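Local coordinates for dipeptide transport protein DPPA (Bacillus subtilis, PDB 1HI9) that removes N-terminal D-amino acids from peptides with a two-zinc active site, enclosed in the central chamber of a self-compartmentalizing decamer, at residues E163-Q175 with L194-V208. Sequence-based numbering, arbitrary orientation.
Sequences ELIPNVTTAAVKQ and LTEKTAFALQNKDKV
T169 and A171 of strand 169-173 face helix 194-203, which runs antiparallel to the strand (173°) and packs on one face of the mixed sheet of an alpha/beta fold; the axes of these short segments come within 8.4 Å. Small residues allow this close approach: T169 CB lies 3.8 Å from A201 CB, and its CG2, anti to the backbone N, rests against K197 O and CD. T169 OG1 instead meets the F200 ring in its plane, at the CD2 edge 3.5 Å away, while N204 CB lies over one face of that ring, offset toward the rim. K197 bends at chi2; its CB and CG pack on A171 CB, and CD and CE pass T170 O, which accepts a weak hydrogen bond from NZ. A long aliphatic chain suits this partly exposed position, since its carbons can pack while the charged end stays near polar atoms. At the C-terminal end of the strand, L194 CD2 touches both A171 CB and V173 CG1, 3.8 Å from the latter. Past the helix, V208 spreads its two methyls, CG1 to I165 CG2 and CG2 to N167 O. In the second shell, backbone bonds from T169 and A171 to V151 tie the strand into the sheet, and helix 28-48 touches L194 and T198. N167, in the type II turn I165-V168, has positive phi, which asparagine tolerates well; its ND2 donates to K207 O at 2.8 Å, with a bent N-H...O angle of 137°.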
loop_
_atom_site.group_PDB
_atom_site.type_symbol
_atom_site.label_atom_id
_atom_site.label_comp_id
_atom_site.label_asym_id
_atom_site.label_seq_id
_atom_site.Cartn_x
_atom_site.Cartn_y
_atom_site.Cartn_z
ATOM N N GLU A 163 6.975 -26.646 -40.170
ATOM C CA GLU A 163 6.135 -26.249 -41.290
ATOM C C GLU A 163 6.750 -25.061 -42.007
ATOM O O GLU A 163 6.283 -24.660 -43.072
ATOM C CB GLU A 163 4.733 -25.878 -40.821
ATOM C CG GLU A 163 3.926 -27.065 -40.319
ATOM C CD GLU A 163 2.482 -26.706 -39.985
ATOM O OE1 GLU A 163 1.726 -27.621 -39.587
ATOM O OE2 GLU A 163 2.107 -25.519 -40.121
ATOM N N LEU A 164 7.806 -24.506 -41.422
ATOM C CA LEU A 164 8.489 -23.355 -41.984
ATOM C C LEU A 164 9.893 -23.702 -42.459
ATOM O O LEU A 164 10.325 -23.245 -43.511
ATOM C CB LEU A 164 8.564 -22.241 -40.940
ATOM C CG LEU A 164 9.286 -20.964 -41.374
ATOM C CD1 LEU A 164 8.407 -20.204 -42.343
ATOM C CD2 LEU A 164 9.601 -20.110 -40.167
ATOM N N ILE A 165 10.596 -24.516 -41.681
ATOM C CA ILE A 165 11.962 -24.910 -42.007
ATOM C C ILE A 165 12.068 -26.407 -42.305
ATOM O O ILE A 165 11.959 -27.244 -41.408
ATOM C CB ILE A 165 12.909 -24.593 -40.837
ATOM C CG1 ILE A 165 12.720 -23.141 -40.393
ATOM C CG2 ILE A 165 14.356 -24.850 -41.258
ATOM C CD1 ILE A 165 13.462 -22.788 -39.115
ATOM N N PRO A 166 12.296 -26.760 -43.572
ATOM C CA PRO A 166 12.418 -28.165 -43.976
ATOM C C PRO A 166 13.556 -28.925 -43.278
ATOM O O PRO A 166 14.681 -28.427 -43.170
ATOM C CB PRO A 166 12.636 -28.070 -45.484
ATOM C CG PRO A 166 11.888 -26.797 -45.855
ATOM C CD PRO A 166 12.317 -25.865 -44.741
ATOM N N ASN A 167 13.252 -30.135 -42.814
ATOM C CA ASN A 167 14.220 -31.002 -42.142
ATOM C C ASN A 167 14.726 -30.494 -40.799
ATOM O O ASN A 167 15.645 -31.073 -40.220
ATOM C CB ASN A 167 15.430 -31.269 -43.047
ATOM C CG ASN A 167 15.028 -31.721 -44.431
ATOM O OD1 ASN A 167 14.271 -32.678 -44.585
ATOM N ND2 ASN A 167 15.527 -31.026 -45.451
ATOM N N VAL A 168 14.140 -29.416 -40.298
ATOM C CA VAL A 168 14.575 -28.877 -39.022
ATOM C C VAL A 168 14.314 -29.900 -37.920
ATOM O O VAL A 168 13.352 -30.664 -37.987
ATOM C CB VAL A 168 13.825 -27.569 -38.677
ATOM C CG1 VAL A 168 12.342 -27.850 -38.457
ATOM C CG2 VAL A 168 14.436 -26.935 -37.437
ATOM N N THR A 169 15.184 -29.937 -36.918
ATOM C CA THR A 169 15.006 -30.863 -35.807
ATOM C C THR A 169 14.241 -30.133 -34.701
ATOM O O THR A 169 14.573 -29.002 -34.342
ATOM C CB THR A 169 16.360 -31.348 -35.256
ATOM O OG1 THR A 169 17.015 -32.156 -36.239
ATOM C CG2 THR A 169 16.155 -32.176 -33.999
ATOM N N THR A 170 13.211 -30.779 -34.170
ATOM C CA THR A 170 12.416 -30.167 -33.120
ATOM C C THR A 170 12.388 -31.038 -31.876
ATOM O O THR A 170 12.475 -32.266 -31.955
ATOM C CB THR A 170 10.966 -29.912 -33.581
ATOM O OG1 THR A 170 10.302 -31.158 -33.799
ATOM C CG2 THR A 170 10.950 -29.108 -34.879
ATOM N N ALA A 171 12.261 -30.390 -30.723
ATOM C CA ALA A 171 12.214 -31.092 -29.450
ATOM C C ALA A 171 11.037 -30.566 -28.642
ATOM O O ALA A 171 11.072 -29.451 -28.125
ATOM C CB ALA A 171 13.516 -30.878 -28.693
ATOM N N ALA A 172 9.993 -31.382 -28.545
ATOM C CA ALA A 172 8.791 -31.013 -27.814
ATOM C C ALA A 172 8.914 -31.428 -26.360
ATOM O O ALA A 172 8.559 -32.543 -25.991
ATOM C CB ALA A 172 7.561 -31.672 -28.456
ATOM N N VAL A 173 9.396 -30.519 -25.524
ATOM C CA VAL A 173 9.583 -30.841 -24.116
ATOM C C VAL A 173 8.276 -30.925 -23.342
ATOM O O VAL A 173 8.248 -31.397 -22.209
ATOM C CB VAL A 173 10.518 -29.810 -23.453
ATOM C CG1 VAL A 173 11.887 -29.860 -24.118
ATOM C CG2 VAL A 173 9.928 -28.402 -23.584
ATOM N N LYS A 174 7.190 -30.458 -23.944
ATOM C CA LYS A 174 5.898 -30.527 -23.279
ATOM C C LYS A 174 4.762 -30.477 -24.300
ATOM O O LYS A 174 4.947 -29.996 -25.414
ATOM C CB LYS A 174 5.760 -29.378 -22.265
ATOM C CG LYS A 174 5.980 -27.987 -22.847
ATOM C CD LYS A 174 5.922 -26.922 -21.770
ATOM C CE LYS A 174 6.291 -25.550 -22.329
ATOM N NZ LYS A 174 6.300 -24.468 -21.281
ATOM N N GLN A 175 3.597 -30.983 -23.908
ATOM C CA GLN A 175 2.422 -31.003 -24.771
ATOM C C GLN A 175 1.414 -29.951 -24.328
ATOM O O GLN A 175 1.058 -29.876 -23.150
ATOM C CB GLN A 175 1.740 -32.371 -24.719
ATOM C CG GLN A 175 2.598 -33.525 -25.176
ATOM C CD GLN A 175 2.920 -33.463 -26.652
ATOM O OE1 GLN A 175 2.021 -33.324 -27.485
ATOM N NE2 GLN A 175 4.202 -33.584 -26.988
ATOM N N LEU A 194 16.389 -33.260 -25.043
ATOM C CA LEU A 194 17.160 -32.131 -25.557
ATOM C C LEU A 194 18.569 -32.562 -25.950
ATOM O O LEU A 194 19.090 -32.139 -26.982
ATOM C CB LEU A 194 17.219 -31.013 -24.509
ATOM C CG LEU A 194 15.875 -30.318 -24.208
ATOM C CD1 LEU A 194 15.982 -29.450 -22.963
ATOM C CD2 LEU A 194 15.471 -29.486 -25.408
ATOM N N THR A 195 19.179 -33.410 -25.122
ATOM C CA THR A 195 20.522 -33.910 -25.390
ATOM C C THR A 195 20.579 -34.675 -26.714
ATOM O O THR A 195 21.428 -34.398 -27.565
ATOM C CB THR A 195 21.000 -34.836 -24.261
ATOM O OG1 THR A 195 21.034 -34.098 -23.037
ATOM C CG2 THR A 195 22.403 -35.368 -24.565
ATOM N N GLU A 196 19.672 -35.637 -26.879
ATOM C CA GLU A 196 19.614 -36.437 -28.101
ATOM C C GLU A 196 19.309 -35.557 -29.309
ATOM O O GLU A 196 20.012 -35.604 -30.317
ATOM C CB GLU A 196 18.533 -37.515 -27.986
ATOM C CG GLU A 196 18.592 -38.332 -26.705
ATOM C CD GLU A 196 17.429 -39.316 -26.579
ATOM O OE1 GLU A 196 16.277 -38.924 -26.897
ATOM O OE2 GLU A 196 17.663 -40.474 -26.151
ATOM N N LYS A 197 18.262 -34.745 -29.196
ATOM C CA LYS A 197 17.866 -33.869 -30.285
ATOM C C LYS A 197 18.966 -32.894 -30.696
ATOM O O LYS A 197 19.154 -32.623 -31.879
ATOM C CB LYS A 197 16.606 -33.103 -29.894
ATOM C CG LYS A 197 15.374 -33.977 -29.789
ATOM C CD LYS A 197 14.867 -34.407 -31.159
ATOM C CE LYS A 197 13.564 -35.182 -31.027
ATOM N NZ LYS A 197 12.944 -35.463 -32.354
ATOM N N THR A 198 19.692 -32.359 -29.722
ATOM C CA THR A 198 20.757 -31.420 -30.038
ATOM C C THR A 198 21.860 -32.151 -30.794
ATOM O O THR A 198 22.423 -31.620 -31.760
ATOM C CB THR A 198 21.345 -30.783 -28.764
ATOM O OG1 THR A 198 20.321 -30.059 -28.076
ATOM C CG2 THR A 198 22.475 -29.835 -29.117
ATOM N N ALA A 199 22.169 -33.370 -30.357
ATOM C CA ALA A 199 23.199 -34.165 -31.018
ATOM C C ALA A 199 22.809 -34.451 -32.468
ATOM O O ALA A 199 23.595 -34.226 -33.391
ATOM C CB ALA A 199 23.424 -35.473 -30.271
ATOM N N PHE A 200 21.589 -34.934 -32.666
ATOM C CA PHE A 200 21.122 -35.244 -34.006
ATOM C C PHE A 200 21.105 -34.012 -34.900
ATOM O O PHE A 200 21.491 -34.079 -36.067
ATOM C CB PHE A 200 19.714 -35.836 -33.964
ATOM C CG PHE A 200 19.204 -36.263 -35.316
ATOM C CD1 PHE A 200 19.562 -37.501 -35.851
ATOM C CD2 PHE A 200 18.407 -35.407 -36.076
ATOM C CE1 PHE A 200 19.138 -37.877 -37.121
ATOM C CE2 PHE A 200 17.977 -35.772 -37.349
ATOM C CZ PHE A 200 18.341 -37.009 -37.874
ATOM N N ALA A 201 20.653 -32.892 -34.348
ATOM C CA ALA A 201 20.569 -31.652 -35.105
ATOM C C ALA A 201 21.925 -31.204 -35.629
ATOM O O ALA A 201 22.038 -30.770 -36.771
ATOM C CB ALA A 201 19.959 -30.552 -34.242
ATOM N N LEU A 202 22.953 -31.308 -34.792
ATOM C CA LEU A 202 24.290 -30.892 -35.189
ATOM C C LEU A 202 24.919 -31.796 -36.249
ATOM O O LEU A 202 25.668 -31.324 -37.109
ATOM C CB LEU A 202 25.202 -30.807 -33.960
ATOM C CG LEU A 202 25.009 -29.564 -33.085
ATOM C CD1 LEU A 202 25.737 -29.724 -31.778
ATOM C CD2 LEU A 202 25.502 -28.347 -33.830
ATOM N N GLN A 203 24.613 -33.087 -36.205
ATOM C CA GLN A 203 25.180 -34.009 -37.181
ATOM C C GLN A 203 24.353 -34.088 -38.458
ATOM O O GLN A 203 24.847 -34.519 -39.496
ATOM C CB GLN A 203 25.314 -35.408 -36.584
ATOM C CG GLN A 203 24.001 -36.006 -36.157
ATOM C CD GLN A 203 24.132 -37.454 -35.737
ATOM O OE1 GLN A 203 24.438 -38.322 -36.559
ATOM N NE2 GLN A 203 23.904 -37.727 -34.447
ATOM N N ASN A 204 23.097 -33.664 -38.382
ATOM C CA ASN A 204 22.215 -33.701 -39.541
ATOM C C ASN A 204 22.090 -32.303 -40.143
ATOM O O ASN A 204 21.251 -32.059 -41.012
ATOM C CB ASN A 204 20.843 -34.226 -39.106
ATOM C CG ASN A 204 19.989 -34.686 -40.272
ATOM O OD1 ASN A 204 18.931 -34.114 -40.551
ATOM N ND2 ASN A 204 20.441 -35.732 -40.958
ATOM N N LYS A 205 22.952 -31.396 -39.690
ATOM C CA LYS A 205 22.938 -30.003 -40.134
ATOM C C LYS A 205 22.956 -29.760 -41.636
ATOM O O LYS A 205 22.363 -28.793 -42.124
ATOM C CB LYS A 205 24.099 -29.235 -39.495
ATOM C CG LYS A 205 25.481 -29.817 -39.744
ATOM C CD LYS A 205 26.556 -28.882 -39.192
ATOM C CE LYS A 205 27.949 -29.474 -39.334
ATOM N NZ LYS A 205 28.128 -30.691 -38.486
ATOM N N ASP A 206 23.642 -30.624 -42.371
ATOM C CA ASP A 206 23.728 -30.465 -43.817
ATOM C C ASP A 206 22.369 -30.511 -44.521
ATOM O O ASP A 206 22.212 -29.952 -45.606
ATOM C CB ASP A 206 24.659 -31.532 -44.404
ATOM C CG ASP A 206 26.123 -31.286 -44.058
ATOM O OD1 ASP A 206 26.474 -31.320 -42.856
ATOM O OD2 ASP A 206 26.923 -31.052 -44.990
ATOM N N LYS A 207 21.389 -31.161 -43.900
ATOM C CA LYS A 207 20.067 -31.267 -44.503
ATOM C C LYS A 207 19.172 -30.053 -44.274
ATOM O O LYS A 207 18.048 -29.990 -44.782
ATOM C CB LYS A 207 19.362 -32.533 -44.004
ATOM C CG LYS A 207 20.024 -33.816 -44.490
ATOM C CD LYS A 207 19.246 -35.056 -44.088
ATOM C CE LYS A 207 19.903 -36.320 -44.640
ATOM N NZ LYS A 207 19.173 -37.551 -44.226
ATOM N N VAL A 208 19.675 -29.079 -43.522
ATOM C CA VAL A 208 18.901 -27.878 -43.237
ATOM C C VAL A 208 19.469 -26.646 -43.920
ATOM O O VAL A 208 20.666 -26.372 -43.836
ATOM C CB VAL A 208 18.832 -27.604 -41.731
ATOM C CG1 VAL A 208 17.954 -26.388 -41.469
ATOM C CG2 VAL A 208 18.290 -28.825 -41.011
#